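Internalin (Listeria monocytogenes serotype 4b, PDB 4FMZ) is an internalin with leucine-rich repeats, probably a surface protein that helps the bacterium adhere to and invade host cells. Local coordinates at residues A[49-54]-A[71-76]; A[136-141]-A[159-164]; A[225-230]-A[247-252]; A[324-329]-A[338-343]. One frame throughout, in Å; residues are numbered along the deposited sequence.

In the fold
Interactions 1, 2 and 3 are three rungs of one solenoid, each joining a short parallel strand and the loop after it to their counterparts in the next coil; the centres of interactions 1 and 3 lie about 34 Å apart. All three are partly buried, with leucines in the core and polar or mixed side chains on the other face. The polar chemistry differs: an asparagine amide bridges 49-54 with 71-76, a threonine hydroxyl helps in 136-141 with 159-164, and lysine, tryptophan and glutamate dominate the outer face of 225-230 with 247-252. Interaction 4, by contrast, is a surface contact of apolar side chains and waters near the chain's C-terminal end.

Interaction 1. Residues A[49-54]-A[71-76]; sequences LVVAGE and LNLNGN
The amide of Asn76 does the work of a backbone here, reaching across to both a donor and an acceptor of 49-54. Its ND2 gives a hydrogen bond to Val51 O at 2.9 Å, within 18° of that carbonyl's plane, and a second to Leu73 O, which is approached from above its plane. OD1 takes a weak bond from Glu54 N and a further one from Val56 N. CG stands beside its own backbone N (chi1 -71°), and asparagine suits this buried place because one flat group both donates and accepts.

Before this turn the segments run as parallel strands: Asn72 N bonds Leu49 O at 3.0 Å, and Val51 N bonds Asn72 O at 2.9 Å. Such a ladder of strands backed by a row of asparagines is the hallmark of the leucine-rich repeat, and this rung lies at the N-terminal edge of the parallel array. Leu49 and Leu71 stand side by side on the inward face, CD2 of Leu49 meeting CD1 of Leu71 at 3.9 Å; Leu49 also packs on Leu21, Ile25 and Val28 of helix 19-29. Further on, Leu73 brings its CD2 against Val51 CB.

On the outer face, Val50 lays its methyls against Asn72. The Asn72 carboxamide closes an Asx turn, its OD1 accepting from Asn74 N and, from above the carbonyl plane, from Asn74 ND2. Gly53 N then bonds Asn74 O at 2.8 Å, and Gly53 and Gly75 both adopt positive phi, which a residue without a side chain takes readily.

Interaction 2. Residues A[136-141]-A[159-164]; sequences SLNLGA and YLTVTE
Leu139 N reaches Thr161 O at 2.7 Å, the shortest polar bond between the two segments, and it carries the strand pairing on into the loop. Behind it, Leu137 uses both its backbone groups: its N bonds Tyr159 O at 2.9 Å and its O accepts from Thr161 N at 3.1 Å. The strands 136-138 and 159-161 run 6° from parallel.

Beyond them Ala141 N divides its hydrogen between two oxygens of Thr163, the backbone O at 2.9 Å and, weakly, OG1. The hydroxyl can reach because it stands between the backbone N and the carbonyl carbon (chi1 62°), which also sets OG1 3.2 Å from Gly140 CA. Glycine fits there: a beta carbon would clash with Asn138 OD1 and crowd Thr163 OG1 and Thr161 CG2. Thr163 N, buried by the contact, has no partner in the model.

On the outer face Asn138 and Thr161 lie alongside each other, OD1 of Asn138 3.6 Å from Thr161 CB. That same oxygen closes an Asx turn by accepting from Gly140 N, holding the carboxamide where the strand ends. Ser136, a small side chain suited to its place between the aromatic Tyr116 and Tyr159, puts its OG 3.5 Å from Tyr159 CB.

Leucines fill the other face. Leu137 and Leu160 point the same way, CD2 of the first against CD1 of the second; Leu137 packs on Leu115 and Leu160 on Leu182, while Leu139 meets a methyl of Val162. With leucines inward and polar residues outward, one such strand from each coil lines the parallel side of a leucine-rich repeat solenoid.

Interaction 3. Residues A[225-230]-A[247-252]; sequences SLKIGN and WLEIGT
Backbone bonds join the two coils: Leu226 N to Trp247 O, Glu249 N to Leu226 O, and Ile228 N to Glu249 O at 2.8 Å. After the strands, Asn230 N bonds Gly251 O, and Gly229 CA comes to 3.0 Å from that oxygen, a fit suited to a residue without a beta carbon.

Charge and aromatic contacts occupy the outer face. Lys227 NZ lies over one face of the Trp247 indole, 4.4 Å from the centroid of the five-membered ring and 27° off its normal, a cation-pi contact; a bend at the last torsion (chi4 74°) sets the ammonium there. Glu249 is modelled in two positions, and its contacts, which hold for one of them, are to that extent doubtful: Trp247 NE1 donates to Glu249 OE2 at 2.7 Å, from above the carboxylate plane, and OE1 rests along the lysine methylenes, 3.4 Å from Lys227 CD.

Apolar pairs lie inward: Leu226 CD2 beside Leu248 CD1, and Ile228 CG2 3.6 Å from Ile250 CD1. Branched aliphatic chains fill the core, and Asn253 donates to Ile228 O and Ile250 O, a rung of the leucine-rich repeat's asparagine ladder that Asn275 carries on.

Interaction 4. Residues A[324-329]-A[338-343]; sequences TDIRPL and ADFANQ
This is a small surface contact, apolar at its centre and bridged by water at its margins, between the loop and 3-10 turn of 324-329 and the last modelled residues, 338-343. Ile326 carries most of it. Its CD1 methyl comes at the edge of the Phe340 ring, near the ring plane, 3.9 Å from CE2, and also meets the carboxamide of Asn342 at 3.9 Å from CG. The first torsion (chi1 59°) directs Ile326 CG1 between the backbone N and the carbonyl carbon, and the extended second (chi2 156°) carries CD1 outward; a chain of this length spans backbones whose nearest CA atoms, of Ile326 and Gln343, are 7.8 Å apart. Leu329 adds a second methyl, its CD1 3.9 Å from Phe340 CZ. A phenyl ring suits both, offering adjacent rim carbons to the two methyls.

Water supplies the polar links. One molecule accepts from Asn342 ND2 and gives a weak bond to Thr324 O. Another donates to Ile326 O at 2.7 Å and, weakly, to OE1 of Gln343, whose poor order makes that end of the bridge uncertain.

Within 324-329 the turn is braced by Asp325. Its OD1 accepts from Arg327 N, an Asx turn, and from Arg327 NE through the opposite face of the carboxylate plane; Arg327 NH2 forms a salt bridge to OD2 at 2.9 Å. Leu329 N bonds Ile326 O, an i to i+3 bond at the start of the 3-10 segment.

Leu329 also packs on Met304 and Ile307 of helix 304-308, and both it and Phe340 touch Leu318, which follows strand 315-317, while Phe340 lies just beyond the final strand, 337-338.

Interaction 1. Residues A[49-54]-A[71-76]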
loop_
_atom_site.group_PDB
_atom_site.type_symbol
_atom_site.label_atom_id
_atom_site.label_comp_id
_atom_site.label_asym_id
_atom_site.label_seq_id
_atom_site.Cartn_x
_atom_site.Cartn_y
_atom_site.Cartn_z
ATOM N N LEU A 49 -11.521 -17.849 11.850
ATOM C CA LEU A 49 -11.797 -18.735 10.712
ATOM C C LEU A 49 -11.022 -18.259 9.496
ATOM O O LEU A 49 -11.069 -17.074 9.152
ATOM C CB LEU A 49 -13.303 -18.831 10.401
ATOM C CG LEU A 49 -13.739 -19.808 9.286
ATOM C CD1 LEU A 49 -13.681 -21.263 9.748
ATOM C CD2 LEU A 49 -15.136 -19.486 8.800
ATOM N N VAL A 50 -10.293 -19.195 8.855
ATOM C CA VAL A 50 -9.486 -18.917 7.670
ATOM C C VAL A 50 -9.864 -19.909 6.573
ATOM O O VAL A 50 -9.602 -21.107 6.704
ATOM C CB VAL A 50 -7.955 -18.947 7.969
ATOM C CG1 VAL A 50 -7.131 -18.742 6.688
ATOM C CG2 VAL A 50 -7.567 -17.905 9.014
ATOM N N VAL A 51 -10.511 -19.420 5.508
ATOM C CA VAL A 51 -10.866 -20.244 4.331
ATOM C C VAL A 51 -10.387 -19.409 3.141
ATOM O O VAL A 51 -11.166 -18.677 2.521
ATOM C CB VAL A 51 -12.365 -20.703 4.225
ATOM C CG1 VAL A 51 -12.568 -21.703 3.077
ATOM C CG2 VAL A 51 -12.860 -21.310 5.530
ATOM N N ALA A 52 -9.071 -19.450 2.896
ATOM C CA ALA A 52 -8.442 -18.639 1.865
ATOM C C ALA A 52 -7.993 -19.468 0.632
ATOM O O ALA A 52 -7.518 -20.596 0.761
ATOM C CB ALA A 52 -7.258 -17.880 2.453
ATOM N N GLY A 53 -8.136 -18.861 -0.545
ATOM C CA GLY A 53 -7.732 -19.444 -1.817
ATOM C C GLY A 53 -8.504 -20.677 -2.236
ATOM O O GLY A 53 -7.907 -21.605 -2.782
ATOM N N GLU A 54 -9.833 -20.699 -1.983
ATOM C CA GLU A 54 -10.697 -21.820 -2.386
ATOM C C GLU A 54 -11.709 -21.304 -3.419
ATOM O O GLU A 54 -11.349 -20.438 -4.207
ATOM C CB GLU A 54 -11.389 -22.475 -1.162
ATOM C CG GLU A 54 -10.436 -23.077 -0.139
ATOM C CD GLU A 54 -9.511 -24.194 -0.601
ATOM O OE1 GLU A 54 -9.837 -24.887 -1.593
ATOM O OE2 GLU A 54 -8.458 -24.386 0.049
ATOM N N LEU A 71 -11.599 -13.101 10.561
ATOM C CA LEU A 71 -12.110 -13.849 9.431
ATOM C C LEU A 71 -11.317 -13.534 8.188
ATOM O O LEU A 71 -11.253 -12.374 7.776
ATOM C CB LEU A 71 -13.608 -13.540 9.215
ATOM C CG LEU A 71 -14.248 -14.180 7.978
ATOM C CD1 LEU A 71 -14.275 -15.704 8.079
ATOM C CD2 LEU A 71 -15.627 -13.638 7.761
ATOM N N ASN A 72 -10.715 -14.575 7.590
ATOM C CA ASN A 72 -9.937 -14.452 6.369
ATOM C C ASN A 72 -10.579 -15.301 5.258
ATOM O O ASN A 72 -10.487 -16.533 5.269
ATOM C CB ASN A 72 -8.472 -14.848 6.614
ATOM C CG ASN A 72 -7.595 -14.818 5.388
ATOM O OD1 ASN A 72 -8.036 -14.577 4.260
ATOM N ND2 ASN A 72 -6.331 -15.126 5.581
ATOM N N LEU A 73 -11.201 -14.622 4.289
ATOM C CA LEU A 73 -11.838 -15.267 3.145
ATOM C C LEU A 73 -11.214 -14.759 1.836
ATOM O O LEU A 73 -11.890 -14.656 0.802
ATOM C CB LEU A 73 -13.352 -15.044 3.161
ATOM C CG LEU A 73 -14.134 -15.728 4.287
ATOM C CD1 LEU A 73 -15.542 -15.230 4.320
ATOM C CD2 LEU A 73 -14.126 -17.268 4.135
ATOM N N ASN A 74 -9.893 -14.518 1.881
ATOM C CA ASN A 74 -9.075 -14.095 0.736
ATOM C C ASN A 74 -9.154 -15.085 -0.396
ATOM O O ASN A 74 -9.155 -16.291 -0.134
ATOM C CB ASN A 74 -7.598 -14.037 1.149
ATOM C CG ASN A 74 -7.091 -12.709 1.562
ATOM O OD1 ASN A 74 -7.016 -11.777 0.759
ATOM N ND2 ASN A 74 -6.621 -12.636 2.794
ATOM N N GLY A 75 -9.168 -14.587 -1.631
ATOM C CA GLY A 75 -9.116 -15.423 -2.828
ATOM C C GLY A 75 -10.193 -16.473 -3.034
ATOM O O GLY A 75 -9.870 -17.634 -3.275
ATOM N N ASN A 76 -11.473 -16.084 -2.986
ATOM C CA ASN A 76 -12.583 -17.002 -3.261
ATOM C C ASN A 76 -13.441 -16.405 -4.402
ATOM O O ASN A 76 -12.901 -15.664 -5.230
ATOM C CB ASN A 76 -13.397 -17.279 -1.987
ATOM C CG ASN A 76 -12.661 -18.134 -1.000
ATOM O OD1 ASN A 76 -12.435 -19.313 -1.236
ATOM N ND2 ASN A 76 -12.255 -17.558 0.116
#

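Interaction 2. Residues A[136-141]-A[159-164]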
loop_
_atom_site.group_PDB
_atom_site.type_symbol
_atom_site.label_atom_id
_atom_site.label_comp_id
_atom_site.label_asym_id
_atom_site.label_seq_id
_atom_site.Cartn_x
_atom_site.Cartn_y
_atom_site.Cartn_z
ATOM N N SER A 136 -6.056 -0.169 9.957
ATOM C CA SER A 136 -5.432 -0.526 8.688
ATOM C C SER A 136 -6.502 -0.872 7.658
ATOM O O SER A 136 -7.321 -1.758 7.893
ATOM C CB SER A 136 -4.470 -1.692 8.878
ATOM O OG SER A 136 -3.880 -2.041 7.637
ATOM N N LEU A 137 -6.498 -0.157 6.529
ATOM C CA LEU A 137 -7.480 -0.351 5.482
ATOM C C LEU A 137 -6.818 -0.553 4.134
ATOM O O LEU A 137 -5.920 0.196 3.768
ATOM C CB LEU A 137 -8.431 0.857 5.437
ATOM C CG LEU A 137 -9.571 0.827 4.405
ATOM C CD1 LEU A 137 -10.597 -0.280 4.726
ATOM C CD2 LEU A 137 -10.251 2.190 4.339
ATOM N N ASN A 138 -7.273 -1.558 3.390
ATOM C CA ASN A 138 -6.744 -1.846 2.059
ATOM C C ASN A 138 -7.877 -1.843 1.029
ATOM O O ASN A 138 -8.693 -2.777 0.990
ATOM C CB ASN A 138 -5.982 -3.190 2.029
ATOM C CG ASN A 138 -5.274 -3.452 0.717
ATOM O OD1 ASN A 138 -5.414 -2.704 -0.256
ATOM N ND2 ASN A 138 -4.524 -4.549 0.643
ATOM N N LEU A 139 -7.902 -0.805 0.188
ATOM C CA LEU A 139 -8.883 -0.639 -0.898
ATOM C C LEU A 139 -8.202 -0.769 -2.285
ATOM O O LEU A 139 -8.777 -0.384 -3.317
ATOM C CB LEU A 139 -9.596 0.724 -0.776
ATOM C CG LEU A 139 -10.503 0.905 0.460
ATOM C CD1 LEU A 139 -11.057 2.322 0.513
ATOM C CD2 LEU A 139 -11.638 -0.103 0.473
ATOM N N GLY A 140 -7.003 -1.338 -2.283
ATOM C CA GLY A 140 -6.195 -1.522 -3.479
ATOM C C GLY A 140 -6.874 -2.267 -4.610
ATOM O O GLY A 140 -7.570 -3.248 -4.373
ATOM N N ALA A 141 -6.674 -1.796 -5.847
ATOM C CA ALA A 141 -7.171 -2.397 -7.094
ATOM C C ALA A 141 -8.721 -2.546 -7.165
ATOM O O ALA A 141 -9.240 -3.501 -7.747
ATOM C CB ALA A 141 -6.490 -3.733 -7.361
ATOM N N TYR A 159 -2.647 2.872 8.566
ATOM C CA TYR A 159 -2.235 2.284 7.286
ATOM C C TYR A 159 -3.360 2.366 6.271
ATOM O O TYR A 159 -4.483 1.973 6.577
ATOM C CB TYR A 159 -1.791 0.823 7.480
ATOM C CG TYR A 159 -0.619 0.679 8.424
ATOM C CD1 TYR A 159 -0.815 0.531 9.792
ATOM C CD2 TYR A 159 0.689 0.676 7.946
ATOM C CE1 TYR A 159 0.262 0.440 10.671
ATOM C CE2 TYR A 159 1.774 0.554 8.812
ATOM C CZ TYR A 159 1.554 0.433 10.171
ATOM O OH TYR A 159 2.625 0.321 11.016
ATOM N N LEU A 160 -3.067 2.910 5.075
ATOM C CA LEU A 160 -4.057 3.035 4.007
ATOM C C LEU A 160 -3.468 2.749 2.627
ATOM O O LEU A 160 -2.457 3.345 2.257
ATOM C CB LEU A 160 -4.695 4.430 3.999
ATOM C CG LEU A 160 -5.760 4.715 2.911
ATOM C CD1 LEU A 160 -6.978 3.756 3.028
ATOM C CD2 LEU A 160 -6.193 6.175 2.947
ATOM N N THR A 161 -4.163 1.894 1.847
ATOM C CA THR A 161 -3.817 1.583 0.455
ATOM C C THR A 161 -5.037 1.819 -0.433
ATOM O O THR A 161 -6.078 1.197 -0.223
ATOM C CB THR A 161 -3.315 0.137 0.313
ATOM O OG1 THR A 161 -2.204 -0.061 1.182
ATOM C CG2 THR A 161 -2.932 -0.223 -1.141
ATOM N N VAL A 162 -4.903 2.717 -1.415
ATOM C CA VAL A 162 -5.927 2.990 -2.432
ATOM C C VAL A 162 -5.152 3.033 -3.745
ATOM O O VAL A 162 -4.379 3.961 -3.953
ATOM C CB VAL A 162 -6.795 4.262 -2.198
ATOM C CG1 VAL A 162 -7.852 4.401 -3.297
ATOM C CG2 VAL A 162 -7.457 4.263 -0.818
ATOM N N THR A 163 -5.267 1.997 -4.575
ATOM C CA THR A 163 -4.487 1.933 -5.818
ATOM C C THR A 163 -5.304 1.531 -7.031
ATOM O O THR A 163 -6.368 0.928 -6.885
ATOM C CB THR A 163 -3.327 0.912 -5.678
ATOM O OG1 THR A 163 -3.878 -0.386 -5.446
ATOM C CG2 THR A 163 -2.322 1.276 -4.572
ATOM N N GLU A 164 -4.755 1.805 -8.242
ATOM C CA GLU A 164 -5.296 1.401 -9.552
ATOM C C GLU A 164 -6.769 1.784 -9.737
ATOM O O GLU A 164 -7.538 1.025 -10.341
ATOM C CB GLU A 164 -5.138 -0.118 -9.729
ATOM C CG GLU A 164 -3.697 -0.587 -9.717
ATOM C CD GLU A 164 -3.587 -2.092 -9.839
ATOM O OE1 GLU A 164 -4.069 -2.653 -10.848
ATOM O OE2 GLU A 164 -3.030 -2.712 -8.910
#

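Interaction 3. Residues A[225-230]-A[247-252]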
loop_
_atom_site.group_PDB
_atom_site.type_symbol
_atom_site.label_atom_id
_atom_site.label_comp_id
_atom_site.label_asym_id
_atom_site.label_seq_id
_atom_site.Cartn_x
_atom_site.Cartn_y
_atom_site.Cartn_z
ATOM N N SER A 225 10.672 6.981 3.682
ATOM C CA SER A 225 10.678 6.472 2.312
ATOM C C SER A 225 9.626 7.166 1.458
ATOM O O SER A 225 8.484 7.338 1.888
ATOM C CB SER A 225 10.455 4.960 2.295
ATOM O OG SER A 225 11.452 4.285 3.042
ATOM N N LEU A 226 10.019 7.571 0.256
ATOM C CA LEU A 226 9.159 8.239 -0.710
ATOM C C LEU A 226 9.374 7.607 -2.073
ATOM O O LEU A 226 10.500 7.570 -2.557
ATOM C CB LEU A 226 9.423 9.774 -0.747
ATOM C CG LEU A 226 8.654 10.597 -1.808
ATOM C CD1 LEU A 226 7.162 10.651 -1.508
ATOM C CD2 LEU A 226 9.165 12.015 -1.861
ATOM N N LYS A 227 8.297 7.077 -2.659
ATOM C CA LYS A 227 8.272 6.453 -3.983
ATOM C C LYS A 227 7.215 7.194 -4.786
ATOM O O LYS A 227 6.030 7.095 -4.486
ATOM C CB LYS A 227 7.976 4.937 -3.894
ATOM C CG LYS A 227 8.955 4.137 -3.025
ATOM C CD LYS A 227 8.616 2.643 -3.049
ATOM C CE LYS A 227 9.567 1.827 -2.211
ATOM N NZ LYS A 227 9.336 1.989 -0.746
ATOM N N ILE A 228 7.639 8.018 -5.747
ATOM C CA ILE A 228 6.693 8.848 -6.487
ATOM C C ILE A 228 7.179 9.024 -7.956
ATOM O O ILE A 228 7.037 10.090 -8.558
ATOM C CB ILE A 228 6.493 10.184 -5.688
ATOM C CG1 ILE A 228 5.197 10.937 -6.067
ATOM C CG2 ILE A 228 7.750 11.076 -5.633
ATOM C CD1 ILE A 228 4.679 11.966 -4.983
ATOM N N GLY A 229 7.687 7.925 -8.531
ATOM C CA GLY A 229 8.096 7.872 -9.928
ATOM C C GLY A 229 6.898 8.002 -10.859
ATOM O O GLY A 229 5.755 7.858 -10.415
ATOM N N ASN A 230 7.138 8.263 -12.150
ATOM C CA ASN A 230 6.090 8.450 -13.165
ATOM C C ASN A 230 5.024 9.462 -12.729
ATOM O O ASN A 230 3.847 9.128 -12.533
ATOM C CB ASN A 230 5.405 7.173 -13.644
ATOM C CG ASN A 230 5.001 7.375 -15.116
ATOM O OD1 ASN A 230 4.393 8.381 -15.514
ATOM N ND2 ASN A 230 5.366 6.475 -15.988
ATOM N N TRP A 247 15.140 6.380 1.605
ATOM C CA TRP A 247 14.797 5.725 0.340
ATOM C C TRP A 247 14.001 6.705 -0.500
ATOM O O TRP A 247 12.916 7.144 -0.090
ATOM C CB TRP A 247 13.986 4.433 0.631
ATOM C CG TRP A 247 13.773 3.528 -0.540
ATOM C CD1 TRP A 247 12.929 3.734 -1.594
ATOM C CD2 TRP A 247 14.345 2.224 -0.730
ATOM N NE1 TRP A 247 12.997 2.669 -2.467
ATOM C CE2 TRP A 247 13.851 1.724 -1.954
ATOM C CE3 TRP A 247 15.258 1.443 0.003
ATOM C CZ2 TRP A 247 14.195 0.451 -2.437
ATOM C CZ3 TRP A 247 15.611 0.186 -0.487
ATOM C CH2 TRP A 247 15.106 -0.283 -1.708
ATOM N N LEU A 248 14.549 7.101 -1.639
ATOM C CA LEU A 248 13.871 8.076 -2.480
ATOM C C LEU A 248 13.838 7.607 -3.936
ATOM O O LEU A 248 14.884 7.482 -4.557
ATOM C CB LEU A 248 14.545 9.479 -2.353
ATOM C CG LEU A 248 14.055 10.610 -3.289
ATOM C CD1 LEU A 248 12.553 10.869 -3.116
ATOM C CD2 LEU A 248 14.810 11.911 -3.014
ATOM N N GLU A 249 12.623 7.364 -4.458
ATOM C CA GLU A 249 12.383 6.948 -5.847
ATOM C C GLU A 249 11.549 8.007 -6.514
ATOM O O GLU A 249 10.406 8.228 -6.104
ATOM C CB GLU A 249 11.669 5.584 -5.934
ATOM C CG GLU A 249 12.458 4.394 -5.427
ATOM C CD GLU A 249 11.714 3.070 -5.435
ATOM O OE1 GLU A 249 10.537 3.024 -5.864
ATOM O OE2 GLU A 249 12.323 2.066 -5.004
ATOM N N ILE A 250 12.118 8.696 -7.484
ATOM C CA ILE A 250 11.422 9.775 -8.168
ATOM C C ILE A 250 11.866 9.783 -9.650
ATOM O O ILE A 250 11.979 10.831 -10.286
ATOM C CB ILE A 250 11.649 11.111 -7.385
ATOM C CG1 ILE A 250 10.644 12.217 -7.765
ATOM C CG2 ILE A 250 13.116 11.561 -7.300
ATOM C CD1 ILE A 250 10.358 13.263 -6.694
ATOM N N GLY A 251 12.044 8.580 -10.190
ATOM C CA GLY A 251 12.398 8.392 -11.588
ATOM C C GLY A 251 11.213 8.704 -12.484
ATOM O O GLY A 251 10.077 8.807 -12.000
ATOM N N THR A 252 11.462 8.902 -13.785
ATOM C CA THR A 252 10.420 9.180 -14.791
ATOM C C THR A 252 9.569 10.444 -14.391
ATOM O O THR A 252 8.329 10.420 -14.321
ATOM C CB THR A 252 9.570 7.916 -15.060
ATOM O OG1 THR A 252 10.438 6.777 -15.086
ATOM C CG2 THR A 252 8.817 7.990 -16.376
#

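Interaction 4. Residues A[324-329]-A[338-343]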
loop_
_atom_site.group_PDB
_atom_site.type_symbol
_atom_site.label_atom_id
_atom_site.label_comp_id
_atom_site.label_asym_id
_atom_site.label_seq_id
_atom_site.Cartn_x
_atom_site.Cartn_y
_atom_site.Cartn_z
ATOM N N THR A 324 31.489 8.565 -21.992
ATOM C CA THR A 324 32.385 7.769 -22.835
ATOM C C THR A 324 33.608 7.282 -22.036
ATOM O O THR A 324 34.343 6.408 -22.510
ATOM C CB THR A 324 32.820 8.560 -24.078
ATOM O OG1 THR A 324 33.497 9.758 -23.676
ATOM C CG2 THR A 324 31.655 8.867 -25.019
ATOM N N ASP A 325 33.816 7.843 -20.829
ATOM C CA ASP A 325 34.950 7.506 -19.976
ATOM C C ASP A 325 34.455 7.262 -18.565
ATOM O O ASP A 325 34.023 8.189 -17.866
ATOM C CB ASP A 325 36.021 8.628 -20.022
ATOM C CG ASP A 325 37.306 8.375 -19.236
ATOM O OD1 ASP A 325 37.432 7.283 -18.621
ATOM O OD2 ASP A 325 38.191 9.261 -19.249
ATOM N N ILE A 326 34.505 5.991 -18.159
ATOM C CA ILE A 326 34.071 5.571 -16.834
ATOM C C ILE A 326 35.281 5.291 -15.908
ATOM O O ILE A 326 35.083 4.722 -14.834
ATOM C CB ILE A 326 33.128 4.334 -16.925
ATOM C CG1 ILE A 326 33.819 3.129 -17.626
ATOM C CG2 ILE A 326 31.787 4.698 -17.592
ATOM C CD1 ILE A 326 33.253 1.738 -17.272
ATOM N N ARG A 327 36.517 5.687 -16.303
ATOM C CA ARG A 327 37.711 5.433 -15.479
ATOM C C ARG A 327 37.581 6.005 -14.040
ATOM O O ARG A 327 37.950 5.261 -13.134
ATOM C CB ARG A 327 38.994 5.914 -16.135
ATOM C CG ARG A 327 39.469 4.964 -17.239
ATOM C CD ARG A 327 40.664 5.503 -17.997
ATOM N NE ARG A 327 40.335 6.689 -18.793
ATOM C CZ ARG A 327 41.215 7.352 -19.535
ATOM N NH1 ARG A 327 42.477 6.950 -19.593
ATOM N NH2 ARG A 327 40.839 8.424 -20.222
ATOM N N PRO A 328 36.972 7.198 -13.758
ATOM C CA PRO A 328 36.823 7.629 -12.347
ATOM C C PRO A 328 35.952 6.687 -11.481
ATOM O O PRO A 328 36.011 6.784 -10.250
ATOM C CB PRO A 328 36.177 9.018 -12.466
ATOM C CG PRO A 328 36.546 9.494 -13.822
ATOM C CD PRO A 328 36.480 8.250 -14.671
ATOM N N LEU A 329 35.183 5.756 -12.104
ATOM C CA LEU A 329 34.321 4.800 -11.377
ATOM C C LEU A 329 35.064 3.530 -10.960
ATOM O O LEU A 329 34.463 2.662 -10.323
ATOM C CB LEU A 329 33.090 4.397 -12.210
ATOM C CG LEU A 329 32.224 5.494 -12.803
ATOM C CD1 LEU A 329 31.131 4.908 -13.670
ATOM C CD2 LEU A 329 31.618 6.363 -11.712
ATOM N N ALA A 338 25.309 -3.030 -12.227
ATOM C CA ALA A 338 25.613 -1.816 -12.994
ATOM C C ALA A 338 25.105 -2.016 -14.420
ATOM O O ALA A 338 25.576 -2.935 -15.094
ATOM C CB ALA A 338 27.113 -1.530 -12.972
ATOM N N ASP A 339 24.096 -1.213 -14.856
ATOM C CA ASP A 339 23.409 -1.343 -16.151
ATOM C C ASP A 339 24.273 -1.009 -17.396
ATOM O O ASP A 339 23.706 -0.801 -18.467
ATOM C CB ASP A 339 22.134 -0.478 -16.160
ATOM C CG ASP A 339 22.351 1.030 -16.224
ATOM O OD1 ASP A 339 23.501 1.481 -15.988
ATOM O OD2 ASP A 339 21.383 1.750 -16.537
ATOM N N PHE A 340 25.607 -0.957 -17.268
ATOM C CA PHE A 340 26.495 -0.694 -18.412
ATOM C C PHE A 340 27.498 -1.849 -18.520
ATOM O O PHE A 340 28.057 -2.283 -17.510
ATOM C CB PHE A 340 27.161 0.700 -18.356
ATOM C CG PHE A 340 27.759 1.122 -17.037
ATOM C CD1 PHE A 340 26.943 1.565 -15.988
ATOM C CD2 PHE A 340 29.136 1.106 -16.843
ATOM C CE1 PHE A 340 27.487 1.931 -14.758
ATOM C CE2 PHE A 340 29.680 1.506 -15.612
ATOM C CZ PHE A 340 28.849 1.902 -14.578
ATOM N N ALA A 341 27.662 -2.375 -19.753
ATOM C CA ALA A 341 28.428 -3.567 -20.115
ATOM C C ALA A 341 29.882 -3.565 -19.656
ATOM O O ALA A 341 30.361 -4.618 -19.224
ATOM C CB ALA A 341 28.359 -3.806 -21.618
ATOM N N ASN A 342 30.600 -2.445 -19.784
ATOM C CA ASN A 342 32.014 -2.453 -19.433
ATOM C C ASN A 342 32.241 -2.255 -17.939
ATOM O O ASN A 342 31.285 -2.053 -17.179
ATOM C CB ASN A 342 32.809 -1.408 -20.257
ATOM C CG ASN A 342 32.150 -0.066 -20.506
ATOM O OD1 ASN A 342 30.981 0.176 -20.181
ATOM N ND2 ASN A 342 32.888 0.834 -21.143
ATOM N N GLN A 343 33.524 -2.388 -17.523
ATOM C CA GLN A 343 34.060 -2.177 -16.170
ATOM C C GLN A 343 35.546 -2.503 -16.150
ATOM O O GLN A 343 36.364 -1.617 -16.368
ATOM C CB GLN A 343 33.318 -2.981 -15.080
ATOM C CG GLN A 343 33.369 -2.308 -13.701
ATOM C CD GLN A 343 32.655 -0.969 -13.631
ATOM O OE1 GLN A 343 33.228 0.042 -13.212
ATOM N NE2 GLN A 343 31.384 -0.934 -14.018
HETATM O O HOH W 1 32.469 3.980 -21.802
HETATM O O HOH W 2 35.652 2.078 -14.460
#